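Local coordinates for molybdenum cofactor carrier protein (Chlamydomonas reinhardtii, PDB 2IZ6) that probably binds and carries the molybdenum cofactor and belongs to the SLOG clan of Rossmann-like proteins, at residues 29-34 against 58-63; 38-43 against 163-168; 64-69 against 85-90; 122-127 against 145-150. All coordinates share one frame; numbering follows the deposited sequence.

How the interactions relate
All four contacts tie together helices and loops packed around one parallel sheet with the strand order of a Rossmann-like fold. Interactions 1 and 2 share helix 28-43, which meets helix 57-67 near its start and helix 161-173 near its end. Their centres lie about 12 Å apart. Interaction 3 continues along helix 57-67 and touches interaction 1, with Met62 CE 3.6 Å from Ala87 O. It also packs on interaction 2, where Ala42 CB is 3.4 Å from Ala65 O. Interaction 4 stands apart, its centre about 28 Å from that of interaction 3. Interactions 3 and 4 each reach a different neighbouring subunit.

Interaction 1 (29-34 against 58-63); sequences NQLVMA and MHEAMK
Ala34 and Ala61 form the tight, buried part of this contact. The axes of the two segments come within 8.0 Å of each other, and two alanines let the backbones come close. Ala61 CA lies 3.3 Å from Ala34 O in a CH...O contact with an angle of 143° at the hydrogen. Ala34 CB also rests on Glu60 CB, at 4.0 Å. These are helices 28-43 and 57-67, which follow successive strands of the parallel sheet in a Rossmann-like fold. Segments 29-34 and 58-63 cross at -32°, and Ala61 also packs against Leu48 and Val18 of the sheet. Toward solvent, Leu31 and Glu60 are only partly buried. Glu60 CB sits 3.5 Å from Leu31 O, and Glu60 CG meets Leu31 CD2 at 3.9 Å, the two side chains slanting across each other. Glu60 starts beside its own backbone N and bends again at chi2, which turns the carboxylate toward Lys63. Its OE2 takes a 3.0 Å salt bridge from Lys63 NZ, which approaches 39° out of the carboxylate plane. Without the carboxylate, as with an alanine here, Lys63 would probably lose this charge partner and Leu31 CD2 the CG it packs on.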
# COMPACT_ATOMS: atom_id res chain seq x y z
N ASN A 29 4.44 -26.79 -19.38
CA ASN A 29 3.42 -27.57 -18.71
C ASN A 29 2.58 -26.69 -17.79
O ASN A 29 1.36 -26.93 -17.62
CB ASN A 29 4.03 -28.76 -17.94
CG ASN A 29 4.90 -28.34 -16.77
OD1 ASN A 29 4.62 -28.67 -15.60
ND2 ASN A 29 5.94 -27.57 -17.07
N GLN A 30 3.25 -25.71 -17.17
CA GLN A 30 2.59 -24.76 -16.30
C GLN A 30 1.67 -23.81 -17.07
O GLN A 30 0.56 -23.48 -16.60
CB GLN A 30 3.60 -24.05 -15.41
CG GLN A 30 4.27 -25.01 -14.48
CD GLN A 30 5.41 -24.34 -13.73
OE1 GLN A 30 6.10 -23.47 -14.26
NE2 GLN A 30 5.62 -24.76 -12.50
N LEU A 31 2.09 -23.37 -18.23
CA LEU A 31 1.28 -22.51 -19.12
C LEU A 31 -0.00 -23.23 -19.53
O LEU A 31 -1.08 -22.65 -19.44
CB LEU A 31 2.08 -22.09 -20.39
CG LEU A 31 3.27 -21.17 -20.14
CD1 LEU A 31 3.97 -21.00 -21.46
CD2 LEU A 31 2.83 -19.85 -19.43
N VAL A 32 0.12 -24.51 -19.87
CA VAL A 32 -0.98 -25.33 -20.31
C VAL A 32 -1.89 -25.53 -19.07
O VAL A 32 -3.11 -25.39 -19.19
CB VAL A 32 -0.51 -26.71 -20.81
CG1 VAL A 32 -1.70 -27.65 -21.04
CG2 VAL A 32 0.31 -26.54 -22.04
N MET A 33 -1.33 -25.94 -17.95
CA MET A 33 -2.16 -26.10 -16.73
C MET A 33 -2.94 -24.85 -16.36
O MET A 33 -4.11 -24.91 -16.02
CB MET A 33 -1.35 -26.59 -15.56
CG MET A 33 -0.98 -28.10 -15.75
SD MET A 33 -0.54 -28.89 -14.19
CE MET A 33 0.69 -27.72 -13.72
N ALA A 34 -2.27 -23.71 -16.45
CA ALA A 34 -2.91 -22.45 -16.16
C ALA A 34 -4.08 -22.14 -17.08
O ALA A 34 -5.18 -21.72 -16.60
CB ALA A 34 -1.89 -21.32 -16.14
N MET A 58 -0.44 -16.24 -15.42
CA MET A 58 -1.63 -15.41 -15.11
C MET A 58 -2.38 -15.05 -16.41
O MET A 58 -3.60 -15.11 -16.47
CB MET A 58 -1.21 -14.21 -14.24
CG MET A 58 -0.74 -14.74 -12.91
SD MET A 58 -0.55 -13.53 -11.60
CE MET A 58 0.75 -12.74 -12.35
N HIS A 59 -1.63 -14.75 -17.46
CA HIS A 59 -2.21 -14.47 -18.75
C HIS A 59 -2.90 -15.69 -19.34
O HIS A 59 -3.98 -15.64 -19.87
CB HIS A 59 -1.16 -13.91 -19.68
CG HIS A 59 -1.67 -13.60 -21.05
ND1 HIS A 59 -2.71 -12.72 -21.30
CD2 HIS A 59 -1.29 -14.10 -22.25
CE1 HIS A 59 -2.95 -12.70 -22.61
NE2 HIS A 59 -2.08 -13.50 -23.21
N GLU A 60 -2.26 -16.84 -19.20
CA GLU A 60 -2.88 -18.08 -19.68
C GLU A 60 -4.19 -18.40 -18.99
O GLU A 60 -5.13 -18.82 -19.66
CB GLU A 60 -1.93 -19.28 -19.59
CG GLU A 60 -0.79 -19.23 -20.63
CD GLU A 60 -1.34 -19.41 -22.03
OE1 GLU A 60 -2.42 -20.00 -22.19
OE2 GLU A 60 -0.70 -18.92 -22.98
N ALA A 61 -4.21 -18.22 -17.68
CA ALA A 61 -5.41 -18.44 -16.93
C ALA A 61 -6.52 -17.50 -17.45
O ALA A 61 -7.71 -17.88 -17.62
CB ALA A 61 -5.11 -18.27 -15.48
N MET A 62 -6.13 -16.25 -17.70
CA MET A 62 -7.07 -15.22 -18.11
C MET A 62 -7.65 -15.51 -19.49
O MET A 62 -8.83 -15.27 -19.74
CB MET A 62 -6.39 -13.85 -18.11
CG MET A 62 -5.93 -13.39 -16.74
SD MET A 62 -6.43 -11.70 -16.35
CE MET A 62 -8.17 -11.76 -16.77
N LYS A 63 -6.81 -16.04 -20.38
CA LYS A 63 -7.26 -16.42 -21.71
C LYS A 63 -8.21 -17.58 -21.66
O LYS A 63 -9.19 -17.67 -22.40
CB LYS A 63 -6.06 -16.81 -22.55
CG LYS A 63 -5.27 -15.61 -23.00
CD LYS A 63 -4.35 -15.99 -24.20
CE LYS A 63 -3.17 -16.89 -23.77
NZ LYS A 63 -2.43 -17.47 -24.91

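Interaction 2 (38-43 against 163-168); sequences GKQIAT and GAIAAV
Ile165 reaches across to Gln40 and Ile41 and makes every close contact between the two segments. Before it in the sequence, Gly163 gives its backbone N to Asp160 OD2, and Ala164 turns to Val135 of the sheet. Ile165 then points at helix 28-43. Its CD1 lies 3.6 Å from Gln40 CB, and its CG1 follows at 3.7 Å from the same carbon. CD1 also stands 4.0 Å from Ile41 CG1, where the two isoleucines meet at a slant. The Ile165 chain keeps CG1 beside its backbone N (chi1 -66°) and turns again at chi2 (-70°), which carries CD1 onto the helix opposite. Further on, Ala167 packs on Val135, and Val168 packs on Ile16, Val110 and Val112. Helices 28-43 and 161-173 thus lie beside each other on the parallel sheet, although they come from near the two ends of the chain. Ile41 sits on Ile16 and Val18 of that sheet. Gln40 offers only the aliphatic base of its side chain. Its amide leads away, and NE2 bonds to Glu36 OE2. The contact therefore rests on apolar packing, with the amide nitrogen of Gln40 bonded along its own helix.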
# COMPACT_ATOMS: atom_id res chain seq x y z
N GLY A 38 -7.96 -21.91 -15.84
CA GLY A 38 -8.80 -20.75 -16.20
C GLY A 38 -10.13 -21.15 -16.83
O GLY A 38 -11.23 -20.71 -16.42
N LYS A 39 -10.07 -22.10 -17.74
CA LYS A 39 -11.29 -22.69 -18.41
C LYS A 39 -12.22 -23.24 -17.40
O LYS A 39 -13.37 -22.92 -17.43
CB LYS A 39 -10.85 -23.74 -19.48
CG LYS A 39 -10.25 -23.19 -20.66
CD LYS A 39 -10.25 -24.32 -21.72
CE LYS A 39 -9.01 -24.37 -22.54
NZ LYS A 39 -8.96 -25.74 -23.25
N GLN A 40 -11.70 -24.01 -16.45
CA GLN A 40 -12.54 -24.75 -15.52
C GLN A 40 -13.10 -23.82 -14.54
O GLN A 40 -14.24 -23.98 -14.10
CB GLN A 40 -11.73 -25.90 -14.93
CG GLN A 40 -11.37 -26.92 -15.99
CD GLN A 40 -12.55 -27.54 -16.74
OE1 GLN A 40 -13.68 -27.68 -16.19
NE2 GLN A 40 -12.29 -27.99 -17.98
N ILE A 41 -12.31 -22.81 -14.14
CA ILE A 41 -12.85 -21.83 -13.22
C ILE A 41 -14.07 -21.16 -13.83
O ILE A 41 -15.07 -20.98 -13.15
CB ILE A 41 -11.74 -20.78 -12.77
CG1 ILE A 41 -10.74 -21.48 -11.86
CG2 ILE A 41 -12.30 -19.45 -12.29
CD1 ILE A 41 -9.46 -20.70 -11.70
N ALA A 42 -13.97 -20.67 -15.02
CA ALA A 42 -15.11 -20.02 -15.70
C ALA A 42 -16.32 -20.93 -15.90
O ALA A 42 -17.46 -20.52 -15.72
CB ALA A 42 -14.71 -19.48 -16.95
N THR A 43 -16.03 -22.17 -16.21
CA THR A 43 -17.07 -23.18 -16.49
C THR A 43 -17.88 -23.47 -15.24
O THR A 43 -19.09 -23.70 -15.31
CB THR A 43 -16.44 -24.45 -17.03
OG1 THR A 43 -15.74 -24.19 -18.30
CG2 THR A 43 -17.50 -25.54 -17.21
N GLY A 163 -7.71 -32.05 -9.92
CA GLY A 163 -7.57 -32.09 -8.49
C GLY A 163 -7.68 -30.72 -7.86
O GLY A 163 -8.31 -30.57 -6.79
N ALA A 164 -7.08 -29.75 -8.50
CA ALA A 164 -7.17 -28.35 -8.06
C ALA A 164 -8.59 -27.84 -8.05
O ALA A 164 -9.06 -27.26 -7.07
CB ALA A 164 -6.22 -27.46 -8.94
N ILE A 165 -9.34 -28.10 -9.13
CA ILE A 165 -10.72 -27.70 -9.24
C ILE A 165 -11.59 -28.40 -8.18
O ILE A 165 -12.43 -27.81 -7.55
CB ILE A 165 -11.24 -27.92 -10.69
CG1 ILE A 165 -10.51 -26.99 -11.66
CG2 ILE A 165 -12.79 -27.82 -10.76
CD1 ILE A 165 -10.90 -25.47 -11.50
N ALA A 166 -11.36 -29.69 -7.98
CA ALA A 166 -12.08 -30.42 -6.95
C ALA A 166 -11.81 -29.85 -5.60
O ALA A 166 -12.74 -29.76 -4.79
CB ALA A 166 -11.68 -31.92 -7.00
N ALA A 167 -10.56 -29.46 -5.31
CA ALA A 167 -10.21 -28.84 -4.00
C ALA A 167 -10.96 -27.51 -3.81
O ALA A 167 -11.57 -27.26 -2.76
CB ALA A 167 -8.73 -28.66 -3.86
N VAL A 168 -10.94 -26.68 -4.85
CA VAL A 168 -11.63 -25.43 -4.82
C VAL A 168 -13.15 -25.67 -4.57
O VAL A 168 -13.77 -25.02 -3.78
CB VAL A 168 -11.42 -24.60 -6.09
CG1 VAL A 168 -12.27 -23.30 -6.06
CG2 VAL A 168 -9.92 -24.23 -6.26

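Interaction 3 (64-69 against 85-90); sequences GAKEAG and SDAVDI
Lys66 NZ is held by both oxygens of Asp89 and by Gly70 O. The bond to Asp89 OD2 is 2.9 Å long and uses the syn lone pair of that oxygen. The one to Asp89 OD1, at 3.0 Å, is weak. The ammonium group therefore sits before the mouth of the carboxylate, in a forked salt bridge. The two side chains come from opposite directions. Lys66 leaves its helix with CG anti to the backbone N (chi1 176°), then bends at chi2 and chi3. The bends bring NZ to the carboxylate, while Lys66 CB rests 4.3 Å from Ala87 CB. With a leucine in place of Asp89, the ammonium group of Lys66 would probably lose its countercharge and be held less firmly beside the loop. The loop has its own order. Ser85 OG accepts from Ala87 N at 2.8 Å, an ST turn, within a type I turn from Ser85 to Val88. Across from it, helix 57-67 ends in a Schellman motif with Gly69 as its C-prime residue. Thr72 OG1 hydrogen-bonds to Ala87 O and Asp89 N, tying the loop to strand 72-76. The contact thus joins the end of helix 57-67 to the loop leading into strand 90-93, outermost in the sheet of this chain, where Ile90 packs on Ile90 of a second subunit.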
# COMPACT_ATOMS: atom_id res chain seq x y z
N GLY A 64 -7.89 -18.54 -20.79
CA GLY A 64 -8.74 -19.70 -20.59
C GLY A 64 -10.13 -19.40 -20.06
O GLY A 64 -11.13 -19.89 -20.57
N ALA A 65 -10.18 -18.54 -19.04
CA ALA A 65 -11.45 -18.14 -18.46
C ALA A 65 -12.29 -17.38 -19.47
O ALA A 65 -13.51 -17.60 -19.57
CB ALA A 65 -11.17 -17.24 -17.27
N LYS A 66 -11.62 -16.54 -20.28
CA LYS A 66 -12.39 -15.70 -21.23
C LYS A 66 -12.95 -16.59 -22.32
O LYS A 66 -14.12 -16.46 -22.74
CB LYS A 66 -11.49 -14.59 -21.79
CG LYS A 66 -12.07 -13.64 -22.90
CD LYS A 66 -13.34 -12.87 -22.52
CE LYS A 66 -13.42 -12.45 -21.08
NZ LYS A 66 -14.87 -12.26 -20.74
N GLU A 67 -12.16 -17.56 -22.76
CA GLU A 67 -12.62 -18.53 -23.78
C GLU A 67 -13.87 -19.34 -23.36
O GLU A 67 -14.75 -19.65 -24.18
CB GLU A 67 -11.48 -19.47 -24.14
CG GLU A 67 -11.81 -20.50 -25.23
CD GLU A 67 -10.74 -21.57 -25.42
OE1 GLU A 67 -9.69 -21.53 -24.75
OE2 GLU A 67 -10.95 -22.49 -26.26
N ALA A 68 -13.93 -19.73 -22.08
CA ALA A 68 -15.02 -20.43 -21.50
C ALA A 68 -16.18 -19.52 -21.05
O ALA A 68 -17.13 -19.97 -20.39
CB ALA A 68 -14.47 -21.23 -20.29
N GLY A 69 -16.10 -18.22 -21.37
CA GLY A 69 -17.17 -17.27 -21.02
C GLY A 69 -17.20 -16.69 -19.64
O GLY A 69 -18.21 -16.10 -19.24
N SER A 85 -4.48 -7.05 -21.80
CA SER A 85 -5.08 -7.94 -22.79
C SER A 85 -6.55 -7.70 -22.87
O SER A 85 -7.17 -7.32 -21.87
CB SER A 85 -4.86 -9.40 -22.42
OG SER A 85 -5.59 -10.26 -23.28
N ASP A 86 -7.12 -7.97 -24.05
CA ASP A 86 -8.56 -7.91 -24.23
C ASP A 86 -9.20 -9.02 -23.42
O ASP A 86 -10.43 -8.99 -23.18
CB ASP A 86 -8.92 -8.04 -25.71
CG ASP A 86 -8.33 -6.92 -26.54
OD1 ASP A 86 -8.62 -5.74 -26.22
OD2 ASP A 86 -7.56 -7.21 -27.49
N ALA A 87 -8.41 -9.98 -22.98
CA ALA A 87 -8.94 -11.03 -22.05
C ALA A 87 -9.30 -10.54 -20.63
O ALA A 87 -9.92 -11.28 -19.87
CB ALA A 87 -7.99 -12.18 -21.91
N VAL A 88 -8.83 -9.35 -20.25
CA VAL A 88 -9.18 -8.78 -18.96
C VAL A 88 -10.52 -8.01 -19.13
O VAL A 88 -10.65 -7.12 -19.96
CB VAL A 88 -8.10 -7.82 -18.51
CG1 VAL A 88 -8.46 -7.14 -17.21
CG2 VAL A 88 -6.76 -8.57 -18.40
N ASP A 89 -11.52 -8.38 -18.34
CA ASP A 89 -12.77 -7.65 -18.30
C ASP A 89 -12.68 -6.38 -17.44
O ASP A 89 -13.16 -5.35 -17.81
CB ASP A 89 -13.89 -8.53 -17.75
CG ASP A 89 -14.28 -9.63 -18.69
OD1 ASP A 89 -14.30 -9.39 -19.91
OD2 ASP A 89 -14.63 -10.73 -18.23
N ILE A 90 -12.14 -6.54 -16.24
CA ILE A 90 -12.14 -5.51 -15.19
C ILE A 90 -10.70 -5.32 -14.76
O ILE A 90 -10.15 -6.18 -14.03
CB ILE A 90 -12.99 -5.94 -14.02
CG1 ILE A 90 -14.47 -6.15 -14.44
CG2 ILE A 90 -12.89 -4.92 -12.88
CD1 ILE A 90 -15.28 -6.86 -13.41

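Interaction 4 (122-127 against 145-150); sequences AEVALA and KFFTSL
Val124 and Phe147 make a CH-pi contact. The methyl CG1 of Val124 lies over one face of the Phe147 ring, 3.7 Å from the ring centroid and 18° off its normal. Within that footprint it sits toward the CD2-CE2 side, with Val124 CG1 3.6 Å from Phe147 CD2. Val124 holds CG1 anti to its backbone N (chi1 167°), which directs that methyl onto the ring. Ordinary apolar packing adds Ala125, whose CB is 4.4 Å from Phe147 CE2. The opposite face of the Phe147 ring is covered by Phe146 CD2, 3.9 Å above the ring plane and over its centre. The ring is thus clamped between a valine methyl and its neighbour in sequence. Helices 118-129 and 141-150 follow successive strands of the parallel sheet, as in Rossmann-like folds, and Phe147 lies between them and touches Leu136 and Val155 of the sheet. No polar bond joins the two segments; each helix keeps its own backbone bonds. Ser149 OG is modelled 2.5 Å from Phe146 O, a doubtfully short bond, and the same oxygen accepts from Leu150 N. Contacts between subunits extend the aromatic packing. Phe147 meets Phe146 of a third subunit edge-to-face, and Ala125 packs on Pro118 of that subunit.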
# COMPACT_ATOMS: atom_id res chain seq x y z
N ALA A 122 5.38 -15.10 -1.75
CA ALA A 122 4.92 -14.08 -0.82
C ALA A 122 3.41 -14.05 -0.75
O ALA A 122 2.77 -13.96 0.29
CB ALA A 122 5.43 -12.71 -1.18
N GLU A 123 2.77 -14.11 -1.88
CA GLU A 123 1.33 -14.07 -1.89
C GLU A 123 0.67 -15.28 -1.23
O GLU A 123 -0.38 -15.17 -0.57
CB GLU A 123 0.77 -13.85 -3.31
CG GLU A 123 1.06 -12.52 -3.93
CD GLU A 123 0.79 -11.28 -3.03
OE1 GLU A 123 1.70 -10.42 -3.02
OE2 GLU A 123 -0.27 -11.19 -2.37
N VAL A 124 1.25 -16.44 -1.42
CA VAL A 124 0.75 -17.66 -0.79
C VAL A 124 0.89 -17.50 0.77
O VAL A 124 -0.01 -17.76 1.58
CB VAL A 124 1.49 -18.92 -1.25
CG1 VAL A 124 1.18 -20.11 -0.37
CG2 VAL A 124 1.14 -19.17 -2.69
N ALA A 125 2.07 -17.03 1.19
CA ALA A 125 2.33 -16.85 2.61
C ALA A 125 1.40 -15.83 3.20
O ALA A 125 0.83 -16.04 4.32
CB ALA A 125 3.72 -16.42 2.83
N LEU A 126 1.11 -14.74 2.47
CA LEU A 126 0.15 -13.73 2.97
C LEU A 126 -1.30 -14.28 3.01
O LEU A 126 -2.11 -13.84 3.87
CB LEU A 126 0.28 -12.43 2.23
CG LEU A 126 1.60 -11.73 2.49
CD1 LEU A 126 1.84 -10.44 1.67
CD2 LEU A 126 1.77 -11.38 3.97
N ALA A 127 -1.70 -15.11 2.09
CA ALA A 127 -2.99 -15.80 2.10
C ALA A 127 -3.08 -16.63 3.34
O ALA A 127 -4.07 -16.61 4.03
CB ALA A 127 -3.18 -16.65 0.87
N LYS A 145 6.12 -28.96 0.87
CA LYS A 145 6.46 -29.32 2.25
C LYS A 145 6.55 -28.07 3.14
O LYS A 145 6.01 -28.04 4.25
CB LYS A 145 7.82 -30.08 2.28
CG LYS A 145 7.68 -31.49 1.72
CD LYS A 145 8.98 -32.32 1.80
CE LYS A 145 9.15 -33.28 0.54
NZ LYS A 145 8.97 -34.79 0.70
N PHE A 146 7.14 -27.00 2.62
CA PHE A 146 7.28 -25.75 3.37
C PHE A 146 5.92 -25.11 3.72
O PHE A 146 5.61 -24.86 4.89
CB PHE A 146 8.18 -24.78 2.65
CG PHE A 146 8.21 -23.40 3.31
CD1 PHE A 146 8.76 -23.23 4.56
CD2 PHE A 146 7.61 -22.31 2.69
CE1 PHE A 146 8.75 -21.93 5.18
CE2 PHE A 146 7.64 -21.04 3.27
CZ PHE A 146 8.17 -20.87 4.49
N PHE A 147 5.03 -24.99 2.73
CA PHE A 147 3.76 -24.32 2.97
C PHE A 147 2.92 -25.20 3.83
O PHE A 147 2.20 -24.74 4.71
CB PHE A 147 3.06 -23.89 1.62
CG PHE A 147 3.75 -22.73 0.98
CD1 PHE A 147 4.41 -22.84 -0.18
CD2 PHE A 147 3.79 -21.51 1.64
CE1 PHE A 147 5.13 -21.74 -0.71
CE2 PHE A 147 4.49 -20.41 1.09
CZ PHE A 147 5.15 -20.55 -0.03
N THR A 148 2.99 -26.52 3.61
CA THR A 148 2.26 -27.41 4.55
C THR A 148 2.76 -27.29 6.00
O THR A 148 1.96 -27.37 6.92
CB THR A 148 2.32 -28.89 4.10
OG1 THR A 148 1.77 -29.00 2.79
CG2 THR A 148 1.58 -29.81 5.11
N SER A 149 4.03 -27.09 6.21
CA SER A 149 4.52 -26.81 7.59
C SER A 149 3.99 -25.50 8.16
O SER A 149 3.87 -25.41 9.39
CB SER A 149 6.06 -26.78 7.68
OG SER A 149 6.70 -25.65 7.04
N LEU A 150 3.75 -24.48 7.31
CA LEU A 150 3.18 -23.20 7.80
C LEU A 150 1.78 -23.34 8.30
O LEU A 150 1.41 -22.73 9.31
CB LEU A 150 3.20 -22.06 6.76
CG LEU A 150 4.55 -21.53 6.32
CD1 LEU A 150 4.37 -20.39 5.39
CD2 LEU A 150 5.44 -21.11 7.51